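Long-range contacts in endo-arabinase (Bacteroides thetaiotaomicron, PDB 5C0P), which is probably a glycoside hydrolase of family 43 that cleaves O-glycosidic bonds in the breakdown of L-arabinan and carries a bound magnesium ion: residues Y41-N46 and P83-Y88; Y92-T97 and S108-D113; G215-L220 and G241-P246. All coordinates share one frame; numbering follows the deposited sequence.

Contact 1: Y41-N46 and P83-Y88; sequences YLHFNN and PDVYEY. With MG (magnesium ion), chain C.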
loop_
_atom_site.group_PDB
_atom_site.type_symbol
_atom_site.label_atom_id
_atom_site.label_comp_id
_atom_site.label_asym_id
_atom_site.label_seq_id
_atom_site.Cartn_x
_atom_site.Cartn_y
_atom_site.Cartn_z
ATOM N N TYR A 41 -6.524 -5.782 -11.985
ATOM C CA TYR A 41 -7.081 -6.528 -10.860
ATOM C C TYR A 41 -7.102 -5.662 -9.618
ATOM O O TYR A 41 -6.114 -5.002 -9.298
ATOM C CB TYR A 41 -6.284 -7.807 -10.584
ATOM C CG TYR A 41 -6.281 -8.767 -11.743
ATOM C CD1 TYR A 41 -5.431 -8.572 -12.832
ATOM C CD2 TYR A 41 -7.132 -9.864 -11.765
ATOM C CE1 TYR A 41 -5.440 -9.442 -13.908
ATOM C CE2 TYR A 41 -7.151 -10.740 -12.832
ATOM C CZ TYR A 41 -6.302 -10.528 -13.901
ATOM O OH TYR A 41 -6.334 -11.408 -14.955
ATOM N N LEU A 42 -8.220 -5.713 -8.903
ATOM C CA LEU A 42 -8.373 -4.996 -7.643
ATOM C C LEU A 42 -8.728 -6.004 -6.559
ATOM O O LEU A 42 -9.869 -6.488 -6.480
ATOM C CB LEU A 42 -9.459 -3.927 -7.784
ATOM C CG LEU A 42 -9.863 -3.067 -6.581
ATOM C CD1 LEU A 42 -8.646 -2.530 -5.852
ATOM C CD2 LEU A 42 -10.746 -1.910 -7.045
ATOM N N HIS A 43 -7.722 -6.344 -5.753
ATOM C CA HIS A 43 -7.899 -7.210 -4.596
ATOM C C HIS A 43 -8.221 -6.327 -3.402
ATOM O O HIS A 43 -7.587 -5.292 -3.212
ATOM C CB HIS A 43 -6.604 -7.970 -4.322
ATOM C CG HIS A 43 -6.221 -8.924 -5.408
ATOM N ND1 HIS A 43 -6.407 -10.283 -5.292
ATOM C CD2 HIS A 43 -5.639 -8.722 -6.610
ATOM C CE1 HIS A 43 -5.965 -10.880 -6.386
ATOM N NE2 HIS A 43 -5.492 -9.949 -7.207
ATOM N N PHE A 44 -9.188 -6.733 -2.585
ATOM C CA PHE A 44 -9.591 -5.888 -1.467
ATOM C C PHE A 44 -10.049 -6.693 -0.258
ATOM O O PHE A 44 -10.443 -7.857 -0.382
ATOM C CB PHE A 44 -10.656 -4.862 -1.906
ATOM C CG PHE A 44 -11.945 -5.478 -2.412
ATOM C CD1 PHE A 44 -12.071 -5.883 -3.734
ATOM C CD2 PHE A 44 -13.041 -5.611 -1.566
ATOM C CE1 PHE A 44 -13.260 -6.437 -4.196
ATOM C CE2 PHE A 44 -14.235 -6.161 -2.019
ATOM C CZ PHE A 44 -14.344 -6.568 -3.339
ATOM N N ASN A 45 -9.955 -6.076 0.918
ATOM C CA ASN A 45 -10.469 -6.663 2.144
ATOM C C ASN A 45 -11.994 -6.754 2.078
ATOM O O ASN A 45 -12.681 -5.731 1.985
ATOM C CB ASN A 45 -10.042 -5.809 3.343
ATOM C CG ASN A 45 -10.539 -6.360 4.669
ATOM O OD1 ASN A 45 -11.043 -7.479 4.743
ATOM N ND2 ASN A 45 -10.396 -5.569 5.729
ATOM N N ASN A 46 -12.518 -7.973 2.108
ATOM C CA ASN A 46 -13.951 -8.217 2.005
ATOM C C ASN A 46 -14.450 -8.866 3.301
ATOM O O ASN A 46 -15.399 -9.652 3.302
ATOM C CB ASN A 46 -14.218 -9.088 0.771
ATOM C CG ASN A 46 -15.693 -9.235 0.430
ATOM O OD1 ASN A 46 -16.144 -10.339 0.116
ATOM N ND2 ASN A 46 -16.449 -8.133 0.478
ATOM N N PRO A 83 -4.716 -5.035 1.145
ATOM C CA PRO A 83 -3.891 -5.851 0.252
ATOM C C PRO A 83 -3.262 -5.043 -0.895
ATOM O O PRO A 83 -3.884 -4.115 -1.439
ATOM C CB PRO A 83 -4.896 -6.871 -0.297
ATOM C CG PRO A 83 -6.247 -6.186 -0.164
ATOM C CD PRO A 83 -6.152 -5.377 1.083
ATOM N N ASP A 84 -2.025 -5.408 -1.239
ATOM C CA ASP A 84 -1.356 -4.984 -2.468
ATOM C C ASP A 84 -1.021 -6.271 -3.209
ATOM O O ASP A 84 -0.751 -7.298 -2.570
ATOM C CB ASP A 84 -0.004 -4.330 -2.170
ATOM C CG ASP A 84 -0.097 -2.944 -1.547
ATOM O OD1 ASP A 84 -1.196 -2.447 -1.215
ATOM O OD2 ASP A 84 0.995 -2.350 -1.397
ATOM N N VAL A 85 -0.988 -6.239 -4.541
ATOM C CA VAL A 85 -0.539 -7.413 -5.290
ATOM C C VAL A 85 0.473 -7.011 -6.351
ATOM O O VAL A 85 0.222 -6.093 -7.141
ATOM C CB VAL A 85 -1.721 -8.193 -5.946
ATOM C CG1 VAL A 85 -1.202 -9.371 -6.765
ATOM C CG2 VAL A 85 -2.671 -8.695 -4.874
ATOM N N TYR A 86 1.604 -7.707 -6.365
ATOM C CA TYR A 86 2.696 -7.394 -7.269
ATOM C C TYR A 86 3.026 -8.565 -8.167
ATOM O O TYR A 86 3.064 -9.710 -7.716
ATOM C CB TYR A 86 3.952 -7.045 -6.470
ATOM C CG TYR A 86 3.738 -5.906 -5.514
ATOM C CD1 TYR A 86 3.906 -4.589 -5.929
ATOM C CD2 TYR A 86 3.348 -6.138 -4.200
ATOM C CE1 TYR A 86 3.718 -3.526 -5.054
ATOM C CE2 TYR A 86 3.151 -5.083 -3.323
ATOM C CZ TYR A 86 3.331 -3.783 -3.762
ATOM O OH TYR A 86 3.136 -2.725 -2.890
ATOM N N GLU A 87 3.304 -8.277 -9.434
ATOM C CA GLU A 87 3.906 -9.283 -10.294
ATOM C C GLU A 87 5.411 -9.206 -10.091
ATOM O O GLU A 87 6.008 -8.128 -10.157
ATOM C CB GLU A 87 3.563 -9.031 -11.765
ATOM C CG GLU A 87 3.880 -10.201 -12.710
ATOM C CD GLU A 87 5.341 -10.294 -13.129
ATOM O OE1 GLU A 87 6.087 -9.297 -13.014
ATOM O OE2 GLU A 87 5.747 -11.381 -13.594
ATOM N N TYR A 88 6.035 -10.349 -9.851
ATOM C CA TYR A 88 7.467 -10.378 -9.589
ATOM C C TYR A 88 8.071 -11.678 -10.082
ATOM O O TYR A 88 7.739 -12.756 -9.584
ATOM C CB TYR A 88 7.721 -10.187 -8.087
ATOM C CG TYR A 88 9.172 -10.276 -7.659
ATOM C CD1 TYR A 88 10.028 -9.184 -7.774
ATOM C CD2 TYR A 88 9.685 -11.449 -7.116
ATOM C CE1 TYR A 88 11.350 -9.260 -7.365
ATOM C CE2 TYR A 88 10.997 -11.532 -6.709
ATOM C CZ TYR A 88 11.834 -10.440 -6.832
ATOM O OH TYR A 88 13.143 -10.543 -6.417
HETATM MG MG MG C . -1.739 -0.689 -0.153
HETATM O O HOH W 1 -6.220 -3.196 -2.879
HETATM O O HOH W 2 -4.499 -5.359 -3.725
HETATM O O HOH W 3 -3.672 -1.468 -0.448
HETATM O O HOH W 4 0.291 -0.157 -0.076
HETATM O O HOH W 5 -1.778 0.598 -1.836
HETATM O O HOH W 6 -1.343 -1.779 1.623
#
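Pro83 O is met by three waters; water 1, 2.9 Å from Pro83 O, and water 2, whose bond to Pro83 O is weak, can each bridge to His43 O, so solvent links two strands that share no direct hydrogen bond. The strands belong to neighbouring blades of the five-bladed beta-propeller of family 43, and they run roughly antiparallel, at 149°, with their axes 6.5 Å apart. Water 3 donates to Pro83 O at 2.8 Å and is also a ligand of the magnesium ion, which ties the contact to the metal site. There Asp84 OD1 binds at 2.1 Å, three more waters and His261 NE2 completing six ligands, while Asp84 OD2 takes a hydrogen bond from water 4 and a weak one from Tyr86 OH. Beside the waters the strands meet by van der Waals packing. Pro83 CG rests against His43 O and Phe44 CA. The His43 imidazole is held in its rotation by hydrogen bonds of ND1 with Ser67 OG and of NE2 with Pro115 O. Val85 CG1 lies anti to the backbone N (chi1 178°), which leaves CG2 to cover one imidazole face as a CH-pi contact, off-centre toward the rim and only 3.4 Å from His43 CD2.

Contact 2: Y92-T97 and S108-D113; sequences YYLFTT and SILVSD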
loop_
_atom_site.group_PDB
_atom_site.type_symbol
_atom_site.label_atom_id
_atom_site.label_comp_id
_atom_site.label_asym_id
_atom_site.label_seq_id
_atom_site.Cartn_x
_atom_site.Cartn_y
_atom_site.Cartn_z
ATOM N N TYR A 92 2.891 -13.954 -8.670
ATOM C CA TYR A 92 2.151 -12.838 -8.097
ATOM C C TYR A 92 2.195 -12.918 -6.592
ATOM O O TYR A 92 2.031 -13.994 -6.025
ATOM C CB TYR A 92 0.707 -12.838 -8.618
ATOM C CG TYR A 92 0.706 -12.693 -10.116
ATOM C CD1 TYR A 92 0.855 -13.800 -10.941
ATOM C CD2 TYR A 92 0.616 -11.437 -10.701
ATOM C CE1 TYR A 92 0.892 -13.664 -12.312
ATOM C CE2 TYR A 92 0.649 -11.292 -12.073
ATOM C CZ TYR A 92 0.795 -12.409 -12.868
ATOM O OH TYR A 92 0.834 -12.266 -14.231
ATOM N N TYR A 93 2.421 -11.774 -5.954
ATOM C CA TYR A 93 2.636 -11.723 -4.507
ATOM C C TYR A 93 1.679 -10.750 -3.849
ATOM O O TYR A 93 1.633 -9.563 -4.183
ATOM C CB TYR A 93 4.082 -11.349 -4.178
ATOM C CG TYR A 93 5.068 -12.389 -4.647
ATOM C CD1 TYR A 93 5.498 -12.416 -5.975
ATOM C CD2 TYR A 93 5.563 -13.357 -3.781
ATOM C CE1 TYR A 93 6.400 -13.377 -6.419
ATOM C CE2 TYR A 93 6.452 -14.313 -4.215
ATOM C CZ TYR A 93 6.871 -14.318 -5.535
ATOM O OH TYR A 93 7.763 -15.265 -5.985
ATOM N N LEU A 94 0.918 -11.277 -2.904
ATOM C CA LEU A 94 -0.044 -10.518 -2.120
ATOM C C LEU A 94 0.611 -10.101 -0.805
ATOM O O LEU A 94 1.132 -10.948 -0.064
ATOM C CB LEU A 94 -1.261 -11.413 -1.834
ATOM C CG LEU A 94 -2.307 -10.956 -0.820
ATOM C CD1 LEU A 94 -3.051 -9.758 -1.388
ATOM C CD2 LEU A 94 -3.281 -12.083 -0.506
ATOM N N PHE A 95 0.614 -8.800 -0.537
ATOM C CA PHE A 95 1.118 -8.238 0.714
ATOM C C PHE A 95 -0.106 -7.733 1.493
ATOM O O PHE A 95 -0.765 -6.774 1.068
ATOM C CB PHE A 95 2.031 -7.034 0.425
ATOM C CG PHE A 95 3.419 -7.388 -0.058
ATOM C CD1 PHE A 95 3.618 -8.194 -1.176
ATOM C CD2 PHE A 95 4.533 -6.849 0.576
ATOM C CE1 PHE A 95 4.917 -8.497 -1.612
ATOM C CE2 PHE A 95 5.822 -7.126 0.137
ATOM C CZ PHE A 95 6.019 -7.961 -0.955
ATOM N N THR A 96 -0.419 -8.369 2.620
ATOM C CA THR A 96 -1.607 -8.020 3.404
ATOM C C THR A 96 -1.253 -8.005 4.886
ATOM O O THR A 96 -0.340 -8.716 5.321
ATOM C CB THR A 96 -2.771 -9.016 3.134
ATOM O OG1 THR A 96 -3.103 -8.971 1.739
ATOM C CG2 THR A 96 -4.028 -8.664 3.932
ATOM N N THR A 97 -1.961 -7.187 5.656
ATOM C CA THR A 97 -1.655 -7.032 7.071
ATOM C C THR A 97 -2.627 -7.833 7.939
ATOM O O THR A 97 -3.845 -7.805 7.742
ATOM C CB THR A 97 -1.642 -5.540 7.450
ATOM O OG1 THR A 97 -0.570 -4.891 6.739
ATOM C CG2 THR A 97 -1.451 -5.357 8.943
ATOM N N SER A 108 2.291 -9.808 5.898
ATOM C CA SER A 108 2.923 -11.018 5.383
ATOM C C SER A 108 2.721 -11.151 3.885
ATOM O O SER A 108 1.908 -10.427 3.279
ATOM C CB SER A 108 2.517 -12.285 6.150
ATOM O OG SER A 108 1.249 -12.724 5.764
ATOM N N ILE A 109 3.503 -12.044 3.289
ATOM C CA ILE A 109 3.564 -12.185 1.844
ATOM C C ILE A 109 3.036 -13.554 1.433
ATOM O O ILE A 109 3.392 -14.584 2.023
ATOM C CB ILE A 109 5.002 -11.991 1.340
ATOM C CG1 ILE A 109 5.498 -10.589 1.720
ATOM C CG2 ILE A 109 5.082 -12.223 -0.179
ATOM C CD1 ILE A 109 6.994 -10.343 1.444
ATOM N N LEU A 110 2.152 -13.549 0.436
ATOM C CA LEU A 110 1.542 -14.774 -0.069
ATOM C C LEU A 110 1.767 -14.807 -1.568
ATOM O O LEU A 110 1.983 -13.762 -2.186
ATOM C CB LEU A 110 0.047 -14.801 0.257
ATOM C CG LEU A 110 -0.253 -14.682 1.758
ATOM C CD1 LEU A 110 -0.514 -13.226 2.185
ATOM C CD2 LEU A 110 -1.401 -15.570 2.127
ATOM N N VAL A 111 1.717 -15.994 -2.159
ATOM C CA VAL A 111 2.126 -16.139 -3.557
ATOM C C VAL A 111 1.115 -16.951 -4.370
ATOM O O VAL A 111 0.459 -17.851 -3.843
ATOM C CB VAL A 111 3.544 -16.773 -3.652
ATOM C CG1 VAL A 111 3.557 -18.202 -3.084
ATOM C CG2 VAL A 111 4.092 -16.726 -5.095
ATOM N N SER A 112 1.001 -16.620 -5.657
ATOM C CA SER A 112 0.141 -17.358 -6.581
ATOM C C SER A 112 0.773 -17.367 -7.959
ATOM O O SER A 112 1.598 -16.499 -8.273
ATOM C CB SER A 112 -1.240 -16.698 -6.673
ATOM O OG SER A 112 -2.090 -17.421 -7.555
ATOM N N ASP A 113 0.376 -18.333 -8.783
ATOM C CA ASP A 113 0.801 -18.358 -10.177
ATOM C C ASP A 113 -0.072 -17.419 -11.013
ATOM O O ASP A 113 0.245 -17.131 -12.168
ATOM C CB ASP A 113 0.702 -19.777 -10.741
ATOM C CG ASP A 113 1.751 -20.716 -10.173
ATOM O OD1 ASP A 113 2.738 -20.232 -9.587
ATOM O OD2 ASP A 113 1.589 -21.944 -10.335
#
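Tyr92 and Ser112 exchange two backbone hydrogen bonds, Tyr92 N to Ser112 O at 2.9 Å and Ser112 N to Tyr92 O at 2.8 Å, and so open the antiparallel pairing of a beta hairpin, strands 91-100 and 103-112, at the middle of one propeller blade. Leu94 with Leu110 and Thr96 with Ser108 are the next hydrogen-bonded pairs; of the six bonds the longest is Thr96 N to Ser108 O, 3.2 Å. In the non-hydrogen-bonded pairs between them, CA-H groups add contacts to carbonyls, such as Tyr93 CA to Leu110 O.

On the face carrying Tyr93, Phe95, Ile109 and Val111, aromatic rings of one strand lie over aliphatic branches of the other. Val111 CG2, anti to its own backbone N, covers one face of the Tyr93 ring near the rim, 3.5 Å from Tyr93 CE2, while Ile109 CG2 meets that ring at its edge. An alanine in place of Tyr93 would probably leave a gap beside Val111 CG2 and take away the ring edge that Ile109 CG2 meets.

On the reverse face, Leu94 and Leu110 lie side by side and both touch Phe68, while the Tyr92 hydroxyl is hydrogen-bonded to Asp34 OD1. Back on the face of Tyr93, the Phe95 ring is covered squarely: Ile109 CG1 stands 3.8 Å from its centroid, 10° off the normal, and Ile109 CD1 reaches on to Phe95 CZ.

Contact 3: G215-L220 and G241-P246; sequences GKLIML and GNVLGP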
loop_
_atom_site.group_PDB
_atom_site.type_symbol
_atom_site.label_atom_id
_atom_site.label_comp_id
_atom_site.label_asym_id
_atom_site.label_seq_id
_atom_site.Cartn_x
_atom_site.Cartn_y
_atom_site.Cartn_z
ATOM N N GLY A 215 15.973 8.963 -11.807
ATOM C CA GLY A 215 16.417 8.198 -10.655
ATOM C C GLY A 215 15.966 8.755 -9.317
ATOM O O GLY A 215 16.102 8.096 -8.290
ATOM N N LYS A 216 15.437 9.973 -9.314
ATOM C CA LYS A 216 14.892 10.510 -8.070
ATOM C C LYS A 216 13.639 9.739 -7.663
ATOM O O LYS A 216 12.939 9.174 -8.506
ATOM C CB LYS A 216 14.624 12.009 -8.189
ATOM C CG LYS A 216 15.899 12.770 -8.478
ATOM C CD LYS A 216 15.681 14.272 -8.525
ATOM C CE LYS A 216 17.005 14.977 -8.823
ATOM N NZ LYS A 216 16.856 16.452 -8.834
ATOM N N LEU A 217 13.379 9.697 -6.362
ATOM C CA LEU A 217 12.255 8.934 -5.837
ATOM C C LEU A 217 11.217 9.842 -5.216
ATOM O O LEU A 217 11.552 10.806 -4.516
ATOM C CB LEU A 217 12.719 7.938 -4.773
ATOM C CG LEU A 217 13.911 7.054 -5.116
ATOM C CD1 LEU A 217 14.253 6.176 -3.923
ATOM C CD2 LEU A 217 13.586 6.219 -6.331
ATOM N N ILE A 218 9.954 9.541 -5.502
ATOM C CA ILE A 218 8.852 10.137 -4.766
ATOM C C ILE A 218 8.195 9.065 -3.906
ATOM O O ILE A 218 7.914 7.956 -4.385
ATOM C CB ILE A 218 7.798 10.727 -5.718
ATOM C CG1 ILE A 218 8.442 11.727 -6.674
ATOM C CG2 ILE A 218 6.667 11.395 -4.927
ATOM C CD1 ILE A 218 7.484 12.250 -7.743
HETATM N N MSE A 219 7.945 9.388 -2.641
HETATM C CA MSE A 219 7.132 8.509 -1.810
HETATM C C MSE A 219 5.797 9.152 -1.543
HETATM O O MSE A 219 5.714 10.326 -1.176
HETATM C CB MSE A 219 7.788 8.147 -0.479
HETATM C CG MSE A 219 6.943 7.121 0.307
HETATM SE SE MSE A 219 7.611 6.861 2.056
HETATM C CE MSE A 219 9.143 5.790 1.539
ATOM N N LEU A 220 4.741 8.384 -1.765
ATOM C CA LEU A 220 3.420 8.770 -1.297
ATOM C C LEU A 220 3.151 8.053 0.015
ATOM O O LEU A 220 3.619 6.928 0.241
ATOM C CB LEU A 220 2.350 8.388 -2.317
ATOM C CG LEU A 220 2.499 9.041 -3.691
ATOM C CD1 LEU A 220 1.383 8.544 -4.604
ATOM C CD2 LEU A 220 2.471 10.557 -3.587
ATOM N N GLY A 241 18.124 9.646 -4.915
ATOM C CA GLY A 241 17.800 8.361 -5.516
ATOM C C GLY A 241 18.000 7.194 -4.560
ATOM O O GLY A 241 17.875 6.038 -4.948
ATOM N N ASN A 242 18.299 7.499 -3.302
ATOM C CA ASN A 242 18.492 6.483 -2.276
ATOM C C ASN A 242 17.159 6.178 -1.593
ATOM O O ASN A 242 16.475 7.088 -1.136
ATOM C CB ASN A 242 19.501 7.023 -1.255
ATOM C CG ASN A 242 20.054 5.957 -0.321
ATOM O OD1 ASN A 242 19.442 4.916 -0.100
ATOM N ND2 ASN A 242 21.216 6.241 0.275
ATOM N N VAL A 243 16.788 4.901 -1.504
ATOM C CA VAL A 243 15.566 4.533 -0.792
ATOM C C VAL A 243 15.611 5.014 0.659
ATOM O O VAL A 243 14.574 5.326 1.255
ATOM C CB VAL A 243 15.338 3.007 -0.849
ATOM C CG1 VAL A 243 14.157 2.593 0.014
ATOM C CG2 VAL A 243 15.081 2.570 -2.286
ATOM N N LEU A 244 16.816 5.097 1.216
ATOM C CA LEU A 244 16.970 5.483 2.616
ATOM C C LEU A 244 16.870 6.992 2.852
ATOM O O LEU A 244 16.801 7.442 4.001
ATOM C CB LEU A 244 18.288 4.936 3.175
ATOM C CG LEU A 244 18.473 3.431 3.024
ATOM C CD1 LEU A 244 19.752 2.976 3.738
ATOM C CD2 LEU A 244 17.253 2.687 3.566
ATOM N N GLY A 245 16.857 7.770 1.776
ATOM C CA GLY A 245 16.700 9.213 1.890
ATOM C C GLY A 245 17.966 9.994 1.568
ATOM O O GLY A 245 18.830 9.506 0.838
ATOM N N PRO A 246 18.087 11.227 2.092
ATOM C CA PRO A 246 17.086 11.867 2.957
ATOM C C PRO A 246 15.793 12.206 2.219
ATOM O O PRO A 246 15.787 12.594 1.043
ATOM C CB PRO A 246 17.788 13.146 3.414
ATOM C CG PRO A 246 18.754 13.459 2.312
ATOM C CD PRO A 246 19.235 12.111 1.824
HETATM O O HOH W 7 16.972 5.692 -7.684
#
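Leu217 CD1 meets the backbone just beyond Gly241, touching Asn242 O and Val243 N at 3.7 Å each, and ends against Val243 CG2 at 4.0 Å. The leucine CG lies anti to its own carbonyl carbon (chi1 -49°), which carries the branch across toward the loop. Nearby, Gly215 O sits 3.3 Å from Gly241 CA. With its positive phi of 76°, Gly241 has good reason to lack a side chain: a CB would come within 3.0 Å of Gly215 O, a clash. No direct hydrogen bond joins the two segments. Water 7 supplies the polar link, donating to Gly215 O at 2.6 Å and to Gly241 O at 2.9 Å.

In the fold this lies at one end of an inner strand of another propeller blade, where the start of strand 217-224 meets the loop that leads from strand 231-238 to strand 248-249. Strand 217-224 pairs with 231-238, Leu217 bonding through its backbone to Ser238, whose OG also bonds to Asn242 O, while Ser240 OG bonds to Asn242 N.

The loop keeps its shape by turns of its own. Asn242 to Gly245 form a type I beta turn, closed by Gly245 N to Asn242 O, and Asn242 OD1 accepts from Leu244 N in an Asx turn, the donor standing well above the amide plane. A glycerol, probably from the crystallisation liquor, bonds to Gly241 O and Val243 N. Further along, Val243 O is hydrogen-bonded to NE1 of Trp247, a residue whose side chain also packs on Leu217.

Contacts 1 and 2 adjoin: strands 78-88 and 91-100 are neighbours in one sheet, joined by backbone pairs such as Asp84 with Phe95, so the strand that carries Asp84, one of the magnesium ligands, is flanked by the hairpin of contact 2. Both are buried. Yet contact 2, made within a blade, rests on direct backbone bonds and aromatic-aliphatic packing, whereas contact 1, made between blades, uses waters and side chains near the metal. Contact 3 lies about 24 Å from each, centre to centre, in a different sheet and away from the annotated sites. Partly exposed, it joins a strand to a loop through one leucine branch, glycine backbone and a single bridging water.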